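Local coordinates for protein endonuclease V isoform X2 (PDB 6OZI) that probably cleaves nucleic acid strands close to inosine, the product of adenosine deamination, by metal-ion-dependent hydrolysis, at residues Q67-T72 and Q99-K104; C56-S61 and K230-W235; G119-R124 and K145-I150. The protein carries 1 engineered substitution. All coordinates share one frame; numbering follows the deposited sequence. Where two conformers were deposited one is given.

Contact 1. Residues Q67-T72 and Q99-K104; sequences QVYMNT and QLLKAK. With K (potassium ion), chain E.
Tyr-69 and Asn-71, on an outermost strand of the mixed sheet of an RNase H-like fold, meet Leu-100 and Leu-101 at the end of helix 86-104, which packs against one face of that sheet. The Tyr-69 ring carries most of the apolar contact. With CG anti to the backbone N (chi1 176°), the ring reaches out from the strand so that Leu-101 CD1 sits almost exactly above its centre, 3.5 Å from the ring centroid and 2° off the normal. This is a CH-pi contact in which the methyl is nearly equidistant from all six ring carbons. The phenol oxygen runs on to the helix backbone, with Tyr-69 OH 3.6 Å from Leu-101 CA. A classic beta bulge, in which Val-68 and Tyr-69 both face Val-59 of the neighbouring strand, lies at the start of this segment.

Two residues along the strand, the Asn-71 amide packs against the other leucine, its ND2 lying 3.2 Å from Leu-100 CD2. The polar atoms of that amide work in other directions: OD1 binds a potassium ion at 2.8 Å, while ND2 donates to Glu-97 on the same helix and to a water that is itself 3.1 Å from the potassium. The next residue supplies a second protein ligand, Thr-72 O, 2.8 Å from the ion, and two further waters join the shell. With oxygen on the metal and nitrogen on a carboxylate, the amide has its orientation defined at both ends, and Leu-100 packs beside a polar group whose donor and acceptor are already engaged.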
loop_
_atom_site.group_PDB
_atom_site.type_symbol
_atom_site.label_atom_id
_atom_site.label_comp_id
_atom_site.label_asym_id
_atom_site.label_seq_id
_atom_site.Cartn_x
_atom_site.Cartn_y
_atom_site.Cartn_z
ATOM N N GLN A 67 -2.722 -7.636 -20.974
ATOM C CA GLN A 67 -3.519 -8.674 -20.339
ATOM C C GLN A 67 -4.644 -9.101 -21.280
ATOM O O GLN A 67 -5.422 -8.263 -21.754
ATOM C CB GLN A 67 -4.092 -8.170 -19.017
ATOM C CG GLN A 67 -4.764 -9.246 -18.182
ATOM C CD GLN A 67 -5.367 -8.678 -16.910
ATOM O OE1 GLN A 67 -4.650 -8.197 -16.030
ATOM N NE2 GLN A 67 -6.694 -8.723 -16.811
ATOM N N VAL A 68 -4.700 -10.394 -21.588
ATOM C CA VAL A 68 -5.767 -10.946 -22.416
ATOM C C VAL A 68 -6.623 -11.953 -21.669
ATOM O O VAL A 68 -7.694 -12.322 -22.176
ATOM C CB VAL A 68 -5.215 -11.584 -23.712
ATOM C CG1 VAL A 68 -4.599 -10.526 -24.617
ATOM C CG2 VAL A 68 -4.191 -12.658 -23.382
ATOM N N TYR A 69 -6.201 -12.411 -20.489
ATOM C CA TYR A 69 -7.020 -13.329 -19.708
ATOM C C TYR A 69 -6.802 -13.071 -18.225
ATOM O O TYR A 69 -5.680 -12.806 -17.794
ATOM C CB TYR A 69 -6.689 -14.789 -20.039
ATOM C CG TYR A 69 -7.430 -15.830 -19.206
ATOM C CD1 TYR A 69 -6.916 -16.278 -17.988
ATOM C CD2 TYR A 69 -8.622 -16.388 -19.655
ATOM C CE1 TYR A 69 -7.574 -17.237 -17.239
ATOM C CE2 TYR A 69 -9.286 -17.343 -18.911
ATOM C CZ TYR A 69 -8.758 -17.766 -17.706
ATOM O OH TYR A 69 -9.424 -18.723 -16.976
ATOM N N MET A 70 -7.878 -13.156 -17.451
ATOM C CA MET A 70 -7.782 -13.070 -16.001
ATOM C C MET A 70 -8.918 -13.871 -15.385
ATOM O O MET A 70 -10.042 -13.861 -15.897
ATOM C CB MET A 70 -7.832 -11.616 -15.511
ATOM C CG MET A 70 -7.593 -11.449 -14.009
ATOM S SD MET A 70 -9.096 -11.596 -13.011
ATOM C CE MET A 70 -9.753 -9.932 -13.160
ATOM N N ASN A 71 -8.616 -14.574 -14.296
ATOM C CA ASN A 71 -9.655 -15.228 -13.514
ATOM C C ASN A 71 -9.192 -15.335 -12.067
ATOM O O ASN A 71 -8.011 -15.581 -11.805
ATOM C CB ASN A 71 -10.008 -16.616 -14.072
ATOM C CG ASN A 71 -11.131 -17.287 -13.295
ATOM O OD1 ASN A 71 -12.310 -16.986 -13.494
ATOM N ND2 ASN A 71 -10.769 -18.204 -12.407
ATOM N N THR A 72 -10.126 -15.139 -11.135
ATOM C CA THR A 72 -9.872 -15.334 -9.713
ATOM C C THR A 72 -10.850 -16.369 -9.177
ATOM O O THR A 72 -11.966 -16.497 -9.676
ATOM C CB THR A 72 -10.022 -14.034 -8.903
ATOM O OG1 THR A 72 -11.370 -13.557 -9.005
ATOM C CG2 THR A 72 -9.073 -12.961 -9.416
ATOM N N GLN A 99 -6.694 -25.702 -15.405
ATOM C CA GLN A 99 -7.757 -26.461 -16.053
ATOM C C GLN A 99 -8.875 -25.539 -16.530
ATOM O O GLN A 99 -9.427 -25.724 -17.626
ATOM C CB GLN A 99 -8.277 -27.526 -15.088
ATOM C CG GLN A 99 -9.671 -28.033 -15.370
ATOM C CD GLN A 99 -10.039 -29.228 -14.496
ATOM O OE1 GLN A 99 -9.884 -29.197 -13.270
ATOM N NE2 GLN A 99 -10.567 -30.273 -15.122
ATOM N N LEU A 100 -9.227 -24.539 -15.714
ATOM C CA LEU A 100 -10.225 -23.557 -16.132
ATOM C C LEU A 100 -9.765 -22.784 -17.367
ATOM O O LEU A 100 -10.537 -22.594 -18.312
ATOM C CB LEU A 100 -10.522 -22.609 -14.974
ATOM C CG LEU A 100 -11.612 -21.566 -15.172
ATOM C CD1 LEU A 100 -12.879 -22.209 -15.674
ATOM C CD2 LEU A 100 -11.857 -20.897 -13.839
ATOM N N LEU A 101 -8.511 -22.330 -17.379
ATOM C CA LEU A 101 -7.982 -21.622 -18.545
ATOM C C LEU A 101 -8.041 -22.499 -19.791
ATOM O O LEU A 101 -8.472 -22.051 -20.861
ATOM C CB LEU A 101 -6.551 -21.162 -18.271
ATOM C CG LEU A 101 -5.737 -20.649 -19.458
ATOM C CD1 LEU A 101 -6.339 -19.378 -20.042
ATOM C CD2 LEU A 101 -4.295 -20.408 -19.040
ATOM N N LYS A 102 -7.616 -23.759 -19.670
ATOM C CA LYS A 102 -7.633 -24.650 -20.828
ATOM C C LYS A 102 -9.049 -24.902 -21.327
ATOM O O LYS A 102 -9.258 -25.054 -22.535
ATOM C CB LYS A 102 -6.951 -25.980 -20.495
ATOM C CG LYS A 102 -5.439 -25.879 -20.302
ATOM C CD LYS A 102 -4.805 -27.244 -20.020
ATOM C CE LYS A 102 -3.289 -27.176 -20.153
ATOM N NZ LYS A 102 -2.597 -28.447 -19.806
ATOM N N ALA A 103 -10.040 -24.933 -20.430
ATOM C CA ALA A 103 -11.407 -25.161 -20.891
ATOM C C ALA A 103 -12.019 -23.898 -21.488
ATOM O O ALA A 103 -12.783 -23.974 -22.456
ATOM C CB ALA A 103 -12.278 -25.675 -19.742
ATOM N N LYS A 104 -11.683 -22.733 -20.935
ATOM C CA LYS A 104 -12.282 -21.471 -21.360
ATOM C C LYS A 104 -11.605 -20.927 -22.614
ATOM O O LYS A 104 -12.256 -20.647 -23.623
ATOM C CB LYS A 104 -12.181 -20.445 -20.225
ATOM C CG LYS A 104 -13.506 -19.885 -19.758
ATOM C CD LYS A 104 -13.310 -18.640 -18.900
ATOM C CE LYS A 104 -14.100 -17.465 -19.469
ATOM N NZ LYS A 104 -14.463 -16.449 -18.434
HETATM K K K E . -14.139 -16.440 -11.394
HETATM O O HOH W 1 -13.228 -19.333 -10.692
HETATM O O HOH W 2 -14.509 -14.370 -9.688
HETATM O O HOH W 3 -12.927 -13.650 -12.349
#

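Contact 2. Residues C56-S61 and K230-W235; sequences CMVVLS and KMANKW. Engineered in segment 230-235: Asn-233 (natural residue Asp). With nucleotides of chain D.
Cys-56 and Val-58 press closely on Ala-232 and Trp-235, whereas Leu-60, farther along the strand, barely meets Met-231 of the helix. At the tight end the CA atoms of Cys-56 and Ala-232 are 5.5 Å apart, a spacing that the small side chains permit. Cys-56 CB rests 3.6 Å from the carbonyl Ala-232 O, and its sulfur, swung anti to the backbone N (chi1 175°), lies 3.8 Å from Trp-235 CB, near the plane of the indole and at its edge. Val-58 divides its two methyls: CG1 meets the indole edge in plane, 3.9 Å from Trp-235 CD1, while CG2 lies 4.0 Å from Ala-232 CB. With an alanine here both methyls go, and a gap would probably open between the strand, Ala-232 CB and Trp-235 CD1, leaving that side of the indole less closely packed. Trp-235 NE1 is hydrogen-bonded to Gln-67.

The pairing joins strand 52-61 of the central RNase H-like sheet to helix 227-243; the intervening Met-57 and Val-59 turn to helix 86-104 on the other face.

Toward the looser side, Leu-60 CD2 comes only to 4.4 Å from Met-231 CG, and the thioether end of Met-231 leads away from the strand. Beyond it the helix turns to the DNA. Lys-230 NZ donates to OP2 of DC11 of chain D at 3.0 Å and also pairs with Glu-227, while the engineered Asn-233, replacing Asp, packs on another phosphate.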
loop_
_atom_site.group_PDB
_atom_site.type_symbol
_atom_site.label_atom_id
_atom_site.label_comp_id
_atom_site.label_asym_id
_atom_site.label_seq_id
_atom_site.Cartn_x
_atom_site.Cartn_y
_atom_site.Cartn_z
ATOM N N CYS A 56 -5.521 -16.525 -8.499
ATOM C CA CYS A 56 -5.690 -15.772 -9.734
ATOM C C CYS A 56 -4.719 -16.292 -10.782
ATOM O O CYS A 56 -3.543 -16.540 -10.489
ATOM C CB CYS A 56 -5.459 -14.267 -9.533
ATOM S SG CYS A 56 -5.527 -13.283 -11.069
ATOM N N MET A 57 -5.218 -16.448 -12.003
ATOM C CA MET A 57 -4.375 -16.780 -13.141
ATOM C C MET A 57 -4.625 -15.739 -14.220
ATOM O O MET A 57 -5.777 -15.364 -14.469
ATOM C CB MET A 57 -4.658 -18.198 -13.662
ATOM C CG MET A 57 -3.881 -18.571 -14.920
ATOM S SD MET A 57 -3.850 -20.355 -15.259
ATOM C CE MET A 57 -2.761 -20.974 -13.969
ATOM N N VAL A 58 -3.545 -15.246 -14.824
ATOM C CA VAL A 58 -3.614 -14.234 -15.867
ATOM C C VAL A 58 -2.836 -14.735 -17.071
ATOM O O VAL A 58 -1.950 -15.584 -16.956
ATOM C CB VAL A 58 -3.047 -12.873 -15.407
ATOM C CG1 VAL A 58 -3.907 -12.262 -14.307
ATOM C CG2 VAL A 58 -1.610 -13.041 -14.931
ATOM N N VAL A 59 -3.193 -14.212 -18.242
ATOM C CA VAL A 59 -2.414 -14.411 -19.455
ATOM C C VAL A 59 -2.215 -13.054 -20.115
ATOM O O VAL A 59 -3.192 -12.340 -20.382
ATOM C CB VAL A 59 -3.077 -15.391 -20.443
ATOM C CG1 VAL A 59 -2.169 -15.606 -21.648
ATOM C CG2 VAL A 59 -3.378 -16.722 -19.774
ATOM N N LEU A 60 -0.955 -12.717 -20.393
ATOM C CA LEU A 60 -0.566 -11.491 -21.072
ATOM C C LEU A 60 0.095 -11.842 -22.396
ATOM O O LEU A 60 0.805 -12.844 -22.503
ATOM C CB LEU A 60 0.414 -10.658 -20.232
ATOM C CG LEU A 60 -0.120 -9.867 -19.036
ATOM C CD1 LEU A 60 -0.612 -10.779 -17.921
ATOM C CD2 LEU A 60 0.950 -8.922 -18.515
ATOM N N SER A 61 -0.135 -11.008 -23.406
ATOM C CA SER A 61 0.526 -11.223 -24.682
ATOM C C SER A 61 2.019 -10.948 -24.556
ATOM O O SER A 61 2.463 -10.197 -23.686
ATOM C CB SER A 61 -0.083 -10.337 -25.769
ATOM O OG SER A 61 -0.006 -8.969 -25.412
ATOM N N LYS A 230 2.899 -9.174 -11.501
ATOM C CA LYS A 230 2.228 -7.984 -10.999
ATOM C C LYS A 230 0.717 -8.125 -11.109
ATOM O O LYS A 230 -0.022 -7.836 -10.156
ATOM C CB LYS A 230 2.724 -6.754 -11.769
ATOM C CG LYS A 230 1.978 -5.474 -11.434
ATOM C CD LYS A 230 2.393 -4.307 -12.328
ATOM C CE LYS A 230 3.866 -3.970 -12.154
ATOM N NZ LYS A 230 4.263 -2.779 -12.969
ATOM N N MET A 231 0.240 -8.607 -12.257
ATOM C CA MET A 231 -1.195 -8.650 -12.477
ATOM C C MET A 231 -1.854 -9.745 -11.643
ATOM O O MET A 231 -2.881 -9.502 -10.994
ATOM C CB MET A 231 -1.481 -8.805 -13.969
ATOM C CG MET A 231 -0.945 -7.623 -14.748
ATOM S SD MET A 231 -1.671 -6.108 -14.101
ATOM C CE MET A 231 -0.863 -4.853 -15.094
ATOM N N ALA A 232 -1.277 -10.954 -11.632
ATOM C CA ALA A 232 -1.861 -12.033 -10.826
ATOM C C ALA A 232 -1.940 -11.646 -9.351
ATOM O O ALA A 232 -2.967 -11.874 -8.687
ATOM C CB ALA A 232 -1.065 -13.327 -11.004
ATOM N N ASN A 233 -0.865 -11.046 -8.829
ATOM C CA ASN A 233 -0.859 -10.597 -7.439
ATOM C C ASN A 233 -1.928 -9.533 -7.199
ATOM O O ASN A 233 -2.704 -9.614 -6.231
ATOM C CB ASN A 233 0.541 -10.082 -7.089
ATOM C CG ASN A 233 0.638 -9.516 -5.680
ATOM O OD1 ASN A 233 0.853 -8.315 -5.499
ATOM N ND2 ASN A 233 0.467 -10.373 -4.675
ATOM N N LYS A 234 -2.030 -8.560 -8.110
ATOM C CA LYS A 234 -2.994 -7.485 -7.911
ATOM C C LYS A 234 -4.426 -8.014 -7.883
ATOM O O LYS A 234 -5.165 -7.772 -6.922
ATOM C CB LYS A 234 -2.836 -6.400 -8.975
ATOM C CG LYS A 234 -3.918 -5.323 -8.855
ATOM C CD LYS A 234 -3.765 -4.175 -9.863
ATOM C CE LYS A 234 -3.817 -4.647 -11.299
ATOM N NZ LYS A 234 -3.575 -3.500 -12.223
ATOM N N TRP A 235 -4.833 -8.758 -8.920
ATOM C CA TRP A 235 -6.237 -9.157 -9.002
ATOM C C TRP A 235 -6.601 -10.144 -7.896
ATOM O O TRP A 235 -7.716 -10.081 -7.348
ATOM C CB TRP A 235 -6.562 -9.738 -10.380
ATOM C CG TRP A 235 -6.235 -8.820 -11.557
ATOM C CD1 TRP A 235 -5.436 -9.118 -12.623
ATOM C CD2 TRP A 235 -6.677 -7.465 -11.761
ATOM N NE1 TRP A 235 -5.373 -8.051 -13.482
ATOM C CE2 TRP A 235 -6.120 -7.022 -12.975
ATOM C CE3 TRP A 235 -7.498 -6.588 -11.039
ATOM C CZ2 TRP A 235 -6.354 -5.747 -13.486
ATOM C CZ3 TRP A 235 -7.730 -5.316 -11.550
ATOM C CH2 TRP A 235 -7.158 -4.910 -12.759
ATOM P P DC D 11 3.114 0.456 -11.772
ATOM O OP1 DC D 11 2.962 0.843 -13.192
ATOM O OP2 DC D 11 2.699 -0.882 -11.291
ATOM O "O5'" DC D 11 4.649 0.616 -11.434
ATOM C "C5'" DC D 11 5.080 0.464 -10.113
ATOM C "C4'" DC D 11 6.050 1.559 -9.754
ATOM O "O4'" DC D 11 5.364 2.576 -9.009
ATOM C "C3'" DC D 11 7.185 1.105 -8.874
ATOM O "O3'" DC D 11 8.241 0.695 -9.695
ATOM C "C2'" DC D 11 7.546 2.361 -8.087
ATOM C "C1'" DC D 11 6.229 3.128 -8.042
ATOM N N1 DC D 11 5.531 3.103 -6.721
ATOM C C2 DC D 11 5.969 3.942 -5.701
ATOM O O2 DC D 11 6.951 4.660 -5.906
ATOM N N3 DC D 11 5.311 3.938 -4.517
ATOM C C4 DC D 11 4.254 3.152 -4.343
ATOM N N4 DC D 11 3.634 3.184 -3.157
ATOM C C5 DC D 11 3.785 2.288 -5.377
ATOM C C6 DC D 11 4.444 2.301 -6.541
#

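Contact 3. Residues G119-R124 and K145-I150; sequences GFFHIR and KSLIEI. With nucleotides of chain C.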
loop_
_atom_site.group_PDB
_atom_site.type_symbol
_atom_site.label_atom_id
_atom_site.label_comp_id
_atom_site.label_asym_id
_atom_site.label_seq_id
_atom_site.Cartn_x
_atom_site.Cartn_y
_atom_site.Cartn_z
ATOM N N GLY A 119 12.480 -21.875 -8.479
ATOM C CA GLY A 119 12.356 -23.160 -9.132
ATOM C C GLY A 119 13.471 -24.087 -8.691
ATOM O O GLY A 119 13.390 -24.694 -7.619
ATOM N N PHE A 120 14.528 -24.185 -9.501
ATOM C CA PHE A 120 15.687 -25.003 -9.142
ATOM C C PHE A 120 16.364 -24.490 -7.872
ATOM O O PHE A 120 16.987 -25.269 -7.140
ATOM C CB PHE A 120 16.663 -25.012 -10.323
ATOM C CG PHE A 120 17.865 -25.915 -10.153
ATOM C CD1 PHE A 120 17.727 -27.296 -10.079
ATOM C CD2 PHE A 120 19.142 -25.380 -10.140
ATOM C CE1 PHE A 120 18.844 -28.120 -9.955
ATOM C CE2 PHE A 120 20.261 -26.197 -10.016
ATOM C CZ PHE A 120 20.110 -27.567 -9.917
ATOM N N PHE A 121 16.229 -23.195 -7.584
ATOM C CA PHE A 121 16.897 -22.529 -6.463
ATOM C C PHE A 121 16.226 -22.924 -5.149
ATOM O O PHE A 121 15.475 -22.159 -4.537
ATOM C CB PHE A 121 16.864 -21.021 -6.694
ATOM C CG PHE A 121 17.622 -20.219 -5.684
ATOM C CD1 PHE A 121 18.491 -20.822 -4.792
ATOM C CD2 PHE A 121 17.473 -18.845 -5.641
ATOM C CE1 PHE A 121 19.194 -20.063 -3.867
ATOM C CE2 PHE A 121 18.170 -18.075 -4.723
ATOM C CZ PHE A 121 19.033 -18.684 -3.835
ATOM N N HIS A 122 16.572 -24.118 -4.667
ATOM C CA HIS A 122 15.823 -24.745 -3.587
ATOM C C HIS A 122 16.705 -25.797 -2.933
ATOM O O HIS A 122 17.553 -26.403 -3.594
ATOM C CB HIS A 122 14.538 -25.361 -4.142
ATOM C CG HIS A 122 13.659 -26.000 -3.116
ATOM N ND1 HIS A 122 13.765 -27.331 -2.768
ATOM C CD2 HIS A 122 12.610 -25.512 -2.412
ATOM C CE1 HIS A 122 12.845 -27.624 -1.867
ATOM N NE2 HIS A 122 12.129 -26.539 -1.635
ATOM N N ILE A 123 16.497 -26.010 -1.627
ATOM C CA ILE A 123 17.359 -26.915 -0.863
ATOM C C ILE A 123 17.394 -28.309 -1.485
ATOM O O ILE A 123 18.449 -28.957 -1.534
ATOM C CB ILE A 123 16.926 -26.966 0.613
ATOM C CG1 ILE A 123 17.816 -27.956 1.371
ATOM C CG2 ILE A 123 15.437 -27.300 0.738
ATOM C CD1 ILE A 123 17.627 -27.942 2.870
ATOM N N ARG A 124 16.248 -28.804 -1.955
ATOM C CA ARG A 124 16.198 -30.090 -2.635
ATOM C C ARG A 124 15.948 -29.931 -4.134
ATOM O O ARG A 124 15.477 -30.867 -4.785
ATOM C CB ARG A 124 15.147 -30.996 -1.990
ATOM C CG ARG A 124 15.579 -31.603 -0.640
ATOM C CD ARG A 124 14.396 -32.200 0.139
ATOM N NE ARG A 124 13.385 -31.196 0.477
ATOM C CZ ARG A 124 13.403 -30.432 1.569
ATOM N NH1 ARG A 124 14.387 -30.539 2.456
ATOM N NH2 ARG A 124 12.432 -29.551 1.771
ATOM N N LYS A 145 11.205 -12.355 -5.113
ATOM C CA LYS A 145 11.472 -10.964 -4.769
ATOM C C LYS A 145 12.441 -10.819 -3.608
ATOM O O LYS A 145 12.983 -9.727 -3.399
ATOM C CB LYS A 145 10.169 -10.243 -4.422
ATOM C CG LYS A 145 9.166 -10.220 -5.552
ATOM C CD LYS A 145 7.864 -9.557 -5.103
ATOM C CE LYS A 145 7.103 -10.461 -4.163
ATOM N NZ LYS A 145 6.683 -11.697 -4.878
ATOM N N SER A 146 12.640 -11.878 -2.837
ATOM C CA SER A 146 13.632 -11.903 -1.779
ATOM C C SER A 146 14.445 -13.184 -1.915
ATOM O O SER A 146 14.023 -14.153 -2.550
ATOM C CB SER A 146 12.982 -11.809 -0.388
ATOM O OG SER A 146 12.071 -12.879 -0.195
ATOM N N LEU A 147 15.623 -13.176 -1.316
ATOM C CA LEU A 147 16.573 -14.260 -1.485
ATOM C C LEU A 147 16.347 -15.317 -0.414
ATOM O O LEU A 147 16.271 -14.998 0.774
ATOM C CB LEU A 147 18.000 -13.728 -1.407
ATOM C CG LEU A 147 19.112 -14.736 -1.662
ATOM C CD1 LEU A 147 19.123 -15.099 -3.124
ATOM C CD2 LEU A 147 20.435 -14.141 -1.254
ATOM N N ILE A 148 16.234 -16.567 -0.831
ATOM C CA ILE A 148 16.214 -17.646 0.142
ATOM C C ILE A 148 17.651 -17.981 0.524
ATOM O O ILE A 148 18.550 -18.006 -0.330
ATOM C CB ILE A 148 15.458 -18.873 -0.402
ATOM C CG1 ILE A 148 15.186 -19.856 0.744
ATOM C CG2 ILE A 148 16.231 -19.549 -1.550
ATOM C CD1 ILE A 148 14.158 -20.895 0.432
ATOM N N GLU A 149 17.879 -18.181 1.823
ATOM C CA GLU A 149 19.176 -18.606 2.332
ATOM C C GLU A 149 19.223 -20.124 2.379
ATOM O O GLU A 149 18.287 -20.763 2.867
ATOM C CB GLU A 149 19.455 -18.039 3.728
ATOM C CG GLU A 149 19.854 -16.567 3.772
ATOM C CD GLU A 149 20.882 -16.271 4.858
ATOM O OE1 GLU A 149 21.326 -17.207 5.557
ATOM O OE2 GLU A 149 21.268 -15.096 5.009
ATOM N N ILE A 150 20.302 -20.700 1.867
ATOM C CA ILE A 150 20.479 -22.146 1.935
ATOM C C ILE A 150 21.847 -22.462 2.526
ATOM O O ILE A 150 22.823 -22.584 1.772
ATOM C CB ILE A 150 20.319 -22.799 0.554
ATOM C CG1 ILE A 150 19.069 -22.270 -0.148
ATOM C CG2 ILE A 150 20.211 -24.312 0.704
ATOM C CD1 ILE A 150 18.834 -22.889 -1.501
ATOM P P DC C 4 15.706 -15.486 7.504
ATOM O OP1 DC C 4 16.934 -14.740 7.847
ATOM O OP2 DC C 4 14.412 -14.769 7.404
ATOM O "O5'" DC C 4 15.966 -16.273 6.144
ATOM C "C5'" DC C 4 15.549 -15.732 4.913
ATOM C "C4'" DC C 4 15.066 -16.840 3.999
ATOM O "O4'" DC C 4 16.021 -17.935 4.035
ATOM C "C3'" DC C 4 13.713 -17.441 4.395
ATOM O "O3'" DC C 4 12.961 -17.751 3.241
ATOM C "C2'" DC C 4 14.096 -18.694 5.167
ATOM C "C1'" DC C 4 15.364 -19.123 4.443
ATOM N N1 DC C 4 16.283 -19.924 5.299
ATOM C C2 DC C 4 16.360 -21.305 5.100
ATOM O O2 DC C 4 15.668 -21.821 4.210
ATOM N N3 DC C 4 17.190 -22.040 5.888
ATOM C C4 DC C 4 17.914 -21.439 6.832
ATOM N N4 DC C 4 18.722 -22.201 7.579
ATOM C C5 DC C 4 17.847 -20.027 7.049
ATOM C C6 DC C 4 17.022 -19.318 6.271
ATOM P P DI C 5 11.752 -16.788 2.809
ATOM O OP1 DI C 5 12.175 -15.386 3.150
ATOM O OP2 DI C 5 10.496 -17.194 3.539
ATOM O "O5'" DI C 5 11.616 -16.978 1.177
ATOM C "C5'" DI C 5 12.408 -16.214 0.303
ATOM C "C4'" DI C 5 11.838 -16.298 -1.103
ATOM O "O4'" DI C 5 11.934 -17.843 -1.582
ATOM C "C3'" DI C 5 10.568 -15.944 -1.151
ATOM O "O3'" DI C 5 10.254 -15.186 -2.405
ATOM C "C2'" DI C 5 9.751 -17.259 -1.167
ATOM C "C1'" DI C 5 10.715 -18.272 -1.815
ATOM N N9 DI C 5 10.488 -19.589 -1.199
ATOM C C8 DI C 5 10.496 -20.120 0.034
ATOM N N7 DI C 5 10.172 -21.424 -0.100
ATOM C C5 DI C 5 9.970 -21.679 -1.382
ATOM C C6 DI C 5 9.584 -22.958 -2.124
ATOM O O6 DI C 5 9.401 -23.971 -1.542
ATOM N N1 DI C 5 9.430 -22.927 -3.536
ATOM C C2 DI C 5 9.633 -21.707 -4.259
ATOM N N3 DI C 5 9.994 -20.493 -3.548
ATOM C C4 DI C 5 10.159 -20.528 -2.074
ATOM P P A C 6 9.127 -14.039 -2.404
ATOM O OP1 A C 6 9.033 -13.486 -3.778
ATOM O OP2 A C 6 9.396 -13.139 -1.253
ATOM O "O5'" A C 6 7.768 -14.821 -2.133
ATOM C "C5'" A C 6 7.194 -15.656 -3.130
ATOM C "C4'" A C 6 5.861 -16.184 -2.675
ATOM O "O4'" A C 6 6.050 -16.970 -1.474
ATOM C "C3'" A C 6 4.858 -15.120 -2.273
ATOM O "O3'" A C 6 4.136 -14.623 -3.382
ATOM C "C2'" A C 6 3.986 -15.827 -1.244
ATOM O "O2'" A C 6 3.011 -16.639 -1.881
ATOM C "C1'" A C 6 4.993 -16.745 -0.572
ATOM N N9 A C 6 5.563 -16.212 0.679
ATOM C C8 A C 6 6.877 -15.876 0.910
ATOM N N7 A C 6 7.115 -15.481 2.136
ATOM C C5 A C 6 5.880 -15.582 2.759
ATOM C C6 A C 6 5.456 -15.318 4.076
ATOM N N6 A C 6 6.266 -14.876 5.046
ATOM N N1 A C 6 4.152 -15.531 4.370
ATOM C C2 A C 6 3.336 -15.971 3.404
ATOM N N3 A C 6 3.617 -16.257 2.135
ATOM C C4 A C 6 4.918 -16.042 1.877
#
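Phe-121 CG stands anti to its own nitrogen (chi1 -175°), which carries the ring from the 119-124 loop in among Leu-147, Ile-148 and Ile-150; Ile-150 turns its CG1 branch anti to the carbonyl carbon instead (chi1 -47°), bringing CD1 up against the ring from the second loop. Leu-147 CD1 comes in at the edge, in plane, 3.5 Å from Phe-121 CE2. Ile-148 CG2 lies over one face, offset toward the rim, in a CH-pi contact 3.8 Å from the ring centroid. Ile-150 CD1 is 3.7 Å from Phe-121 CE1 and also reaches the backbone of His-122, while its CG2 packs more loosely on the side of Ile-123.

Phe-121 is the centre of an inverse gamma turn, in the loop between strand 112-116 and helix 128-136; the 145-150 segment follows strand 140-144. These two loops, each after one of two adjacent parallel strands, both carry residues that touch the bound strand, and the Phe-121 ring also touches strands 184-190 and 200-206.

The other branch of Ile-148 meets the nucleic acid of chain C, with CD1 3.8 Å from C8 of the inosine DI5 and CG1 touching the sugar of DC4. His-122, its NE2 bonded to Ser-84 O, presents its ring edge to the base oxygen, CD2 being 3.7 Å from O6 of DI5, consistent with a place in the wall of the inosine pocket.

Backbone and side chain share the grip on the bound strand. Glu-149 N donates to O4' of DC4. At the A6 phosphate, Lys-145 N gives OP1 a nearly straight bond (2.8 Å, 173°) and its NZ reaches the same oxygen, while Ser-146 OG donates to OP2 at 2.9 Å.

Contacts 1 and 2 are neighbours, their centres about 10 Å apart, because strands 67-76 and 52-61 lie side by side in one sheet. Trp-235 of contact 2 reaches across to contact 1: its NE1 is 2.7 Å from Gln-67 OE1, a probable hydrogen bond, and its CD1 packs 3.5 Å from Met-70 CG. Contact 3 lies on the other side of the chain's centre, about 29 Å from contact 1 and 23 Å from contact 2 between centres, although its nearest atoms come to about 6 Å of contact 2. Contacts 2 and 3 both touch the nucleic acid, contact 3 at the inosine itself; contact 1 stays about 10 Å from it at the nearest atoms and holds a potassium ion of its own.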